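Local coordinates for type II restriction enzyme AgeI (Thalassobius gelatinovorus, PDB 5DWA), which recognises the double-stranded DNA sequence 5'-ACCGGT-3' and cleaves it after the first adenine, leaving fragments with terminal 5'-phosphates, at residues V169-R174 with S192-L197; K140-I145 with I165-S170. One frame throughout, in Å; residues are numbered along the deposited sequence.

Overall arrangement
Coming from the N terminus through several helices, the chain reaches 140-145, which leads into strand 143-148, turns back, and returns along strand 159-168. Contact 2 closes this beta hairpin, with 19 residues between its segments. The chain then leaves the strand at Val169 and Ser170, which both contacts share, loops past the DNA, runs through helix 178-187 and comes back as strand 191-196, where contact 1 closes the crossover. The two closures follow one another, overlapping at those two residues, and neither encloses the other. Their centres lie about 8 Å apart, and strands 159-168 and 191-196 are neighbours in the central mixed sheet, so together they join three successive strands to the DNA-binding loop.

Contact 1 of 2, residues V169-R174 with S192-L197; sequences VSLAER and SVLSTL. With nucleotides of chain C; nucleotides of chain D.
Leu171 and Val169 lean on Thr196 and Leu197 where a beta-alpha-beta crossover of the PD-(D/E)XK nuclease core closes: the loop leaving strand 159-168 packs beside the end of the parallel strand 191-196. The two meet by van der Waals packing. Leu171 crosses Thr196 at about a right angle and brings its CD2 to 3.6 Å from Thr196 OG1; the same methyl lies 4.3 Å from Leu194 CD2. Further along, Val169 O lies against the backbone of Leu197 and Val169 CG2 approaches Leu197 CD1, and Phe96 of helix 84-109 packs against both residues. Thr196 OG1 has its polar partners elsewhere, hydrogen-bonding to Lys168 O and the backbone N of Asp198.

Polar contacts gather on the DNA side of the loop. Ser170 OG donates to DG7 of chain C OP2 at 2.6 Å and also accepts from Arg174 NH2 (2.8 Å). Arg174 NH1 reaches Ser170 O at 3.0 Å, 44° out of the carbonyl plane, so two nitrogens hold Ser170 end-on. Bent at chi3 (-78°), the arginine turns its guanidinium to the major-groove edge of the same DG7 of chain C: NH2 bonds to N7 of this guanine (3.0 Å) and NE, weakly, to its O6 (3.0 Å). With a leucine in place of Arg174, N7 and O6 of the guanine would probably lose these donors, and the Ser170 hydroxyl would be less firmly held at the phosphate. Over one face of the guanidinium sits the deoxyribose of DC6 of chain C, its C2' 3.6 Å above the plane.

Contact 2 of 2, residues K140-I145 with I165-S170; sequences KVDVMI and IHAKVS. With nucleotides of chain C.
Val141 lays its CG2 over one face of the His166 ring, 4.2 Å from the centroid and 20° off the ring normal, a CH-pi contact displaced toward the rim. The ring is held from elsewhere too: ND1 bonds to Asp178 OD1, and Phe234 meets the ring edge-to-face.

Beside this pair, Asp142 points toward the returning strand of the hairpin. Its carboxylate swings beside its own backbone N (chi1 -53°), and OD2 takes the Ala167 N-H on its anti lone pair at 2.7 Å. Asp142 and Val143 both face Ile165, a classic beta bulge: Asp142 N and Val143 N donate to Ile165 O, at 2.9 and 3.2 Å respectively, and Ile165 N returns a bond to Val143 O, making Val143 and Ile165 an antiparallel hydrogen-bonded pair.

The two lysines cross at about a right angle. Lys168, bent at chi3 and chi4, and the more extended Lys140 bring their NZ atoms to 3.5 Å from each other. Lys140 NZ donates directly to DC5 of chain C OP1, while Lys168 NZ reaches the DNA through water and forms a salt bridge with Asp178. Water 2 accepts from Lys140 NZ (2.8 Å) and Lys168 NZ (2.7 Å) and lies beside DC6 of chain C OP2; water 3 sits 2.7 Å from Asp142 OD2.

Asp142 just ahead of strand 143-148 and Lys168 at the end of strand 159-168 are consistent with the Asp and Lys positions of a PD-(D/E)XK nuclease, His166 standing where the motif usually has its second acid. If DC5 of chain C is the first cytosine of ACCGGT, its 5' phosphate would correspond to the scissile one, in a complex that is still pre-specific. Lys140 NZ and the shared waters probably offset the phosphate charge, with Asp142 joined to that cluster through water 3.

Contact 1 of 2, residues V169-R174 with S192-L197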
loop_
_atom_site.group_PDB
_atom_site.type_symbol
_atom_site.label_atom_id
_atom_site.label_comp_id
_atom_site.label_asym_id
_atom_site.label_seq_id
_atom_site.Cartn_x
_atom_site.Cartn_y
_atom_site.Cartn_z
ATOM N N VAL A 169 6.975 9.975 0.206
ATOM C CA VAL A 169 7.794 10.148 1.398
ATOM C C VAL A 169 8.689 8.926 1.594
ATOM O O VAL A 169 9.888 9.053 1.836
ATOM C CB VAL A 169 6.936 10.355 2.640
ATOM C CG1 VAL A 169 7.783 10.206 3.916
ATOM C CG2 VAL A 169 6.240 11.711 2.581
ATOM N N SER A 170 8.094 7.750 1.437
ATOM C CA SER A 170 8.793 6.492 1.660
ATOM C C SER A 170 8.432 5.540 0.543
ATOM O O SER A 170 7.333 5.601 0.005
ATOM C CB SER A 170 8.426 5.895 3.024
ATOM O OG SER A 170 7.016 5.822 3.196
ATOM N N LEU A 171 9.355 4.643 0.208
ATOM C CA LEU A 171 9.180 3.792 -0.963
ATOM C C LEU A 171 8.484 2.474 -0.639
ATOM O O LEU A 171 7.533 2.100 -1.331
ATOM C CB LEU A 171 10.535 3.531 -1.620
ATOM C CG LEU A 171 11.261 4.777 -2.129
ATOM C CD1 LEU A 171 12.566 4.397 -2.825
ATOM C CD2 LEU A 171 10.359 5.596 -3.072
ATOM N N ALA A 172 8.944 1.795 0.419
ATOM C CA ALA A 172 8.475 0.444 0.765
ATOM C C ALA A 172 8.324 -0.368 -0.514
ATOM O O ALA A 172 9.224 -0.356 -1.346
ATOM C CB ALA A 172 7.165 0.489 1.551
ATOM N N GLU A 173 7.207 -1.060 -0.700
ATOM C CA GLU A 173 6.963 -1.633 -2.023
ATOM C C GLU A 173 5.880 -0.841 -2.730
ATOM O O GLU A 173 5.430 -1.200 -3.818
ATOM C CB GLU A 173 6.574 -3.109 -1.936
ATOM C CG GLU A 173 7.750 -4.043 -1.679
ATOM C CD GLU A 173 8.857 -3.915 -2.712
ATOM O OE1 GLU A 173 8.581 -3.565 -3.884
ATOM O OE2 GLU A 173 10.020 -4.161 -2.343
ATOM N N ARG A 174 5.477 0.254 -2.104
ATOM C CA ARG A 174 4.440 1.101 -2.664
ATOM C C ARG A 174 4.922 1.821 -3.920
ATOM O O ARG A 174 4.115 2.229 -4.749
ATOM C CB ARG A 174 3.964 2.096 -1.610
ATOM C CG ARG A 174 3.032 1.461 -0.596
ATOM C CD ARG A 174 2.673 2.420 0.513
ATOM N NE ARG A 174 3.748 2.550 1.486
ATOM C CZ ARG A 174 4.649 3.525 1.494
ATOM N NH1 ARG A 174 4.591 4.511 0.600
ATOM N NH2 ARG A 174 5.600 3.532 2.419
ATOM N N SER A 192 8.951 11.331 -16.345
ATOM C CA SER A 192 8.339 10.653 -15.206
ATOM C C SER A 192 9.360 10.558 -14.082
ATOM O O SER A 192 10.214 9.672 -14.076
ATOM C CB SER A 192 7.835 9.268 -15.604
ATOM O OG SER A 192 7.248 8.601 -14.498
ATOM N N VAL A 193 9.274 11.489 -13.137
ATOM C CA VAL A 193 10.297 11.622 -12.108
ATOM C C VAL A 193 9.821 11.005 -10.804
ATOM O O VAL A 193 8.669 11.183 -10.417
ATOM C CB VAL A 193 10.655 13.106 -11.902
ATOM C CG1 VAL A 193 11.682 13.284 -10.800
ATOM C CG2 VAL A 193 11.176 13.709 -13.219
ATOM N N LEU A 194 10.703 10.250 -10.150
ATOM C CA LEU A 194 10.467 9.793 -8.785
ATOM C C LEU A 194 11.146 10.760 -7.820
ATOM O O LEU A 194 12.369 10.862 -7.805
ATOM C CB LEU A 194 11.014 8.372 -8.596
ATOM C CG LEU A 194 10.807 7.757 -7.211
ATOM C CD1 LEU A 194 9.325 7.598 -6.919
ATOM C CD2 LEU A 194 11.529 6.412 -7.113
ATOM N N SER A 195 10.343 11.468 -7.030
ATOM C CA SER A 195 10.866 12.364 -6.009
ATOM C C SER A 195 10.526 11.768 -4.662
ATOM O O SER A 195 9.376 11.405 -4.423
ATOM C CB SER A 195 10.274 13.768 -6.146
ATOM O OG SER A 195 10.588 14.312 -7.417
ATOM N N THR A 196 11.516 11.636 -3.787
ATOM C CA THR A 196 11.267 10.944 -2.551
ATOM C C THR A 196 12.076 11.504 -1.405
ATOM O O THR A 196 13.160 12.039 -1.602
ATOM C CB THR A 196 11.552 9.428 -2.723
ATOM O OG1 THR A 196 11.147 8.727 -1.541
ATOM C CG2 THR A 196 13.041 9.155 -3.046
ATOM N N LEU A 197 11.523 11.392 -0.205
ATOM C CA LEU A 197 12.293 11.669 0.998
ATOM C C LEU A 197 13.047 10.417 1.440
ATOM O O LEU A 197 13.877 10.489 2.358
ATOM C CB LEU A 197 11.383 12.167 2.121
ATOM C CG LEU A 197 10.697 13.497 1.819
ATOM C CD1 LEU A 197 9.852 13.904 2.998
ATOM C CD2 LEU A 197 11.732 14.558 1.498
ATOM P P DC C 6 2.472 7.971 0.615
ATOM O OP1 DC C 6 3.464 9.011 0.399
ATOM O OP2 DC C 6 2.404 6.753 -0.212
ATOM O "O5'" DC C 6 2.639 7.507 2.133
ATOM C "C5'" DC C 6 2.582 8.461 3.150
ATOM C "C4'" DC C 6 2.614 7.763 4.488
ATOM O "O4'" DC C 6 1.508 6.842 4.586
ATOM C "C3'" DC C 6 3.870 6.960 4.779
ATOM O "O3'" DC C 6 4.196 7.154 6.124
ATOM C "C2'" DC C 6 3.440 5.510 4.512
ATOM C "C1'" DC C 6 1.968 5.539 4.899
ATOM N N1 DC C 6 1.124 4.604 4.131
ATOM C C2 DC C 6 0.329 3.657 4.785
ATOM O O2 DC C 6 0.375 3.561 6.017
ATOM N N3 DC C 6 -0.459 2.844 4.042
ATOM C C4 DC C 6 -0.495 2.977 2.719
ATOM N N4 DC C 6 -1.282 2.148 2.030
ATOM C C5 DC C 6 0.278 3.955 2.043
ATOM C C6 DC C 6 1.059 4.743 2.776
ATOM P P DG C 7 5.717 7.138 6.628
ATOM O OP1 DG C 7 5.941 8.413 7.342
ATOM O OP2 DG C 7 6.635 6.715 5.562
ATOM O "O5'" DG C 7 5.723 5.968 7.713
ATOM C "C5'" DG C 7 4.843 5.992 8.811
ATOM C "C4'" DG C 7 4.922 4.663 9.547
ATOM O "O4'" DG C 7 4.220 3.646 8.790
ATOM C "C3'" DG C 7 6.333 4.125 9.730
ATOM O "O3'" DG C 7 6.377 3.407 10.928
ATOM C "C2'" DG C 7 6.502 3.197 8.521
ATOM C "C1'" DG C 7 5.113 2.595 8.419
ATOM N N9 DG C 7 4.731 2.208 7.076
ATOM C C8 DG C 7 5.396 2.475 5.900
ATOM N N7 DG C 7 4.752 2.058 4.846
ATOM C C5 DG C 7 3.579 1.519 5.351
ATOM C C6 DG C 7 2.486 0.920 4.686
ATOM O O6 DG C 7 2.324 0.758 3.469
ATOM N N1 DG C 7 1.504 0.509 5.573
ATOM C C2 DG C 7 1.565 0.652 6.937
ATOM N N2 DG C 7 0.517 0.198 7.627
ATOM N N3 DG C 7 2.584 1.205 7.572
ATOM C C4 DG C 7 3.549 1.615 6.721
ATOM P P DA D 4 7.932 -8.116 -1.805
ATOM O OP1 DA D 4 7.666 -9.547 -2.107
ATOM O OP2 DA D 4 8.201 -7.160 -2.901
ATOM O "O5'" DA D 4 6.718 -7.544 -0.937
ATOM C "C5'" DA D 4 6.047 -8.402 -0.042
ATOM C "C4'" DA D 4 5.136 -7.623 0.878
ATOM O "O4'" DA D 4 5.911 -6.985 1.914
ATOM C "C3'" DA D 4 4.328 -6.502 0.216
ATOM O "O3'" DA D 4 3.047 -6.516 0.751
ATOM C "C2'" DA D 4 5.056 -5.245 0.675
ATOM C "C1'" DA D 4 5.415 -5.687 2.075
ATOM N N9 DA D 4 6.415 -4.877 2.728
ATOM C C8 DA D 4 7.221 -3.930 2.166
ATOM N N7 DA D 4 8.034 -3.360 3.018
ATOM C C5 DA D 4 7.731 -3.985 4.225
ATOM C C6 DA D 4 8.229 -3.828 5.531
ATOM N N6 DA D 4 9.193 -2.966 5.856
ATOM N N1 DA D 4 7.703 -4.608 6.494
ATOM C C2 DA D 4 6.738 -5.473 6.175
ATOM N N3 DA D 4 6.189 -5.707 4.989
ATOM C C4 DA D 4 6.737 -4.920 4.053
#

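Contact 2 of 2, residues K140-I145 with I165-S170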
loop_
_atom_site.group_PDB
_atom_site.type_symbol
_atom_site.label_atom_id
_atom_site.label_comp_id
_atom_site.label_asym_id
_atom_site.label_seq_id
_atom_site.Cartn_x
_atom_site.Cartn_y
_atom_site.Cartn_z
ATOM N N LYS A 140 -1.722 6.800 -11.049
ATOM C CA LYS A 140 -0.695 6.900 -10.005
ATOM C C LYS A 140 0.432 7.829 -10.442
ATOM O O LYS A 140 1.543 7.395 -10.780
ATOM C CB LYS A 140 -0.145 5.514 -9.632
ATOM C CG LYS A 140 0.813 5.488 -8.434
ATOM C CD LYS A 140 0.234 6.172 -7.191
ATOM C CE LYS A 140 0.980 5.713 -5.927
ATOM N NZ LYS A 140 0.705 6.580 -4.751
ATOM N N VAL A 141 0.114 9.120 -10.449
ATOM C CA VAL A 141 1.088 10.187 -10.651
ATOM C C VAL A 141 0.563 11.362 -9.844
ATOM O O VAL A 141 -0.650 11.547 -9.748
ATOM C CB VAL A 141 1.277 10.521 -12.148
ATOM C CG1 VAL A 141 -0.017 11.013 -12.775
ATOM C CG2 VAL A 141 2.403 11.523 -12.333
ATOM N N ASP A 142 1.457 12.135 -9.237
ATOM C CA ASP A 142 1.039 13.060 -8.183
ATOM C C ASP A 142 1.076 14.542 -8.535
ATOM O O ASP A 142 0.168 15.284 -8.180
ATOM C CB ASP A 142 1.899 12.799 -6.944
ATOM C CG ASP A 142 1.888 11.345 -6.550
ATOM O OD1 ASP A 142 0.779 10.787 -6.425
ATOM O OD2 ASP A 142 2.972 10.752 -6.408
ATOM N N VAL A 143 2.137 14.970 -9.197
ATOM C CA VAL A 143 2.326 16.385 -9.484
ATOM C C VAL A 143 2.619 16.525 -10.977
ATOM O O VAL A 143 3.465 15.815 -11.518
ATOM C CB VAL A 143 3.474 16.984 -8.638
ATOM C CG1 VAL A 143 3.671 18.454 -8.950
ATOM C CG2 VAL A 143 3.260 16.746 -7.130
ATOM N N MET A 144 1.917 17.409 -11.670
ATOM C CA MET A 144 2.202 17.537 -13.091
ATOM C C MET A 144 3.268 18.604 -13.320
ATOM O O MET A 144 3.439 19.513 -12.503
ATOM C CB MET A 144 0.919 17.816 -13.891
ATOM C CG MET A 144 0.437 19.238 -13.941
ATOM S SD MET A 144 -0.888 19.424 -15.174
ATOM C CE MET A 144 -1.784 20.756 -14.399
ATOM N N ILE A 145 4.026 18.432 -14.400
ATOM C CA ILE A 145 5.056 19.380 -14.799
ATOM C C ILE A 145 4.621 19.995 -16.113
ATOM O O ILE A 145 4.243 19.263 -17.036
ATOM C CB ILE A 145 6.438 18.721 -14.974
ATOM C CG1 ILE A 145 6.777 17.806 -13.791
ATOM C CG2 ILE A 145 7.516 19.791 -15.181
ATOM C CD1 ILE A 145 7.975 16.901 -14.068
ATOM N N ILE A 165 5.494 13.991 -11.675
ATOM C CA ILE A 165 6.284 13.527 -10.534
ATOM C C ILE A 165 5.511 12.482 -9.724
ATOM O O ILE A 165 4.345 12.699 -9.392
ATOM C CB ILE A 165 6.673 14.698 -9.607
ATOM C CG1 ILE A 165 7.412 15.784 -10.398
ATOM C CG2 ILE A 165 7.526 14.200 -8.446
ATOM C CD1 ILE A 165 7.782 16.990 -9.557
ATOM N N HIS A 166 6.158 11.345 -9.447
ATOM C CA HIS A 166 5.699 10.378 -8.472
ATOM C C HIS A 166 6.357 10.751 -7.168
ATOM O O HIS A 166 7.569 10.580 -7.022
ATOM C CB HIS A 166 6.086 8.977 -8.923
ATOM C CG HIS A 166 5.629 8.682 -10.309
ATOM N ND1 HIS A 166 4.423 8.075 -10.575
ATOM C CD2 HIS A 166 6.182 8.973 -11.514
ATOM C CE1 HIS A 166 4.261 7.984 -11.884
ATOM N NE2 HIS A 166 5.308 8.533 -12.475
ATOM N N ALA A 167 5.570 11.305 -6.249
ATOM C CA ALA A 167 6.093 11.844 -5.003
ATOM C C ALA A 167 5.811 10.856 -3.891
ATOM O O ALA A 167 4.665 10.459 -3.689
ATOM C CB ALA A 167 5.465 13.195 -4.692
ATOM N N LYS A 168 6.857 10.414 -3.205
ATOM C CA LYS A 168 6.678 9.447 -2.129
ATOM C C LYS A 168 7.562 9.823 -0.968
ATOM O O LYS A 168 8.767 9.973 -1.131
ATOM C CB LYS A 168 7.023 8.020 -2.576
ATOM C CG LYS A 168 6.507 7.634 -3.947
ATOM C CD LYS A 168 6.515 6.135 -4.125
ATOM C CE LYS A 168 5.317 5.490 -3.441
ATOM N NZ LYS A 168 4.034 5.823 -4.128
ATOM N N VAL A 169 6.975 9.975 0.206
ATOM C CA VAL A 169 7.794 10.148 1.398
ATOM C C VAL A 169 8.689 8.926 1.594
ATOM O O VAL A 169 9.888 9.053 1.836
ATOM C CB VAL A 169 6.936 10.355 2.640
ATOM C CG1 VAL A 169 7.783 10.206 3.916
ATOM C CG2 VAL A 169 6.240 11.711 2.581
ATOM N N SER A 170 8.094 7.750 1.437
ATOM C CA SER A 170 8.793 6.492 1.660
ATOM C C SER A 170 8.432 5.540 0.543
ATOM O O SER A 170 7.333 5.601 0.005
ATOM C CB SER A 170 8.426 5.895 3.024
ATOM O OG SER A 170 7.016 5.822 3.196
ATOM P P DC C 5 -1.992 6.344 -3.140
ATOM O OP1 DC C 5 -1.764 7.100 -4.397
ATOM O OP2 DC C 5 -1.824 4.876 -3.122
ATOM O "O5'" DC C 5 -1.069 6.980 -2.005
ATOM C "C5'" DC C 5 -1.083 8.380 -1.782
ATOM C "C4'" DC C 5 -1.150 8.675 -0.299
ATOM O "O4'" DC C 5 -2.425 8.264 0.204
ATOM C "C3'" DC C 5 -0.129 7.915 0.524
ATOM O "O3'" DC C 5 1.040 8.695 0.608
ATOM C "C2'" DC C 5 -0.818 7.768 1.892
ATOM C "C1'" DC C 5 -2.315 7.891 1.567
ATOM N N1 DC C 5 -3.110 6.632 1.761
ATOM C C2 DC C 5 -4.107 6.581 2.743
ATOM O O2 DC C 5 -4.304 7.577 3.441
ATOM N N3 DC C 5 -4.833 5.447 2.897
ATOM C C4 DC C 5 -4.589 4.386 2.112
ATOM N N4 DC C 5 -5.332 3.290 2.294
ATOM C C5 DC C 5 -3.588 4.420 1.098
ATOM C C6 DC C 5 -2.877 5.543 0.959
ATOM P P DC C 6 2.472 7.971 0.615
ATOM O OP1 DC C 6 3.464 9.011 0.399
ATOM O OP2 DC C 6 2.404 6.753 -0.212
ATOM O "O5'" DC C 6 2.639 7.507 2.133
ATOM C "C5'" DC C 6 2.582 8.461 3.150
ATOM C "C4'" DC C 6 2.614 7.763 4.488
ATOM O "O4'" DC C 6 1.508 6.842 4.586
ATOM C "C3'" DC C 6 3.870 6.960 4.779
ATOM O "O3'" DC C 6 4.196 7.154 6.124
ATOM C "C2'" DC C 6 3.440 5.510 4.512
ATOM C "C1'" DC C 6 1.968 5.539 4.899
ATOM N N1 DC C 6 1.124 4.604 4.131
ATOM C C2 DC C 6 0.329 3.657 4.785
ATOM O O2 DC C 6 0.375 3.561 6.017
ATOM N N3 DC C 6 -0.459 2.844 4.042
ATOM C C4 DC C 6 -0.495 2.977 2.719
ATOM N N4 DC C 6 -1.282 2.148 2.030
ATOM C C5 DC C 6 0.278 3.955 2.043
ATOM C C6 DC C 6 1.059 4.743 2.776
ATOM P P DG C 7 5.717 7.138 6.628
ATOM O OP1 DG C 7 5.941 8.413 7.342
ATOM O OP2 DG C 7 6.635 6.715 5.562
ATOM O "O5'" DG C 7 5.723 5.968 7.713
ATOM C "C5'" DG C 7 4.843 5.992 8.811
ATOM C "C4'" DG C 7 4.922 4.663 9.547
ATOM O "O4'" DG C 7 4.220 3.646 8.790
ATOM C "C3'" DG C 7 6.333 4.125 9.730
ATOM O "O3'" DG C 7 6.377 3.407 10.928
ATOM C "C2'" DG C 7 6.502 3.197 8.521
ATOM C "C1'" DG C 7 5.113 2.595 8.419
ATOM N N9 DG C 7 4.731 2.208 7.076
ATOM C C8 DG C 7 5.396 2.475 5.900
ATOM N N7 DG C 7 4.752 2.058 4.846
ATOM C C5 DG C 7 3.579 1.519 5.351
ATOM C C6 DG C 7 2.486 0.920 4.686
ATOM O O6 DG C 7 2.324 0.758 3.469
ATOM N N1 DG C 7 1.504 0.509 5.573
ATOM C C2 DG C 7 1.565 0.652 6.937
ATOM N N2 DG C 7 0.517 0.198 7.627
ATOM N N3 DG C 7 2.584 1.205 7.572
ATOM C C4 DG C 7 3.549 1.615 6.721
HETATM O O HOH W 1 2.999 8.280 -2.978
HETATM O O HOH W 2 1.881 5.305 -2.568
HETATM O O HOH W 3 3.322 8.152 -5.828
#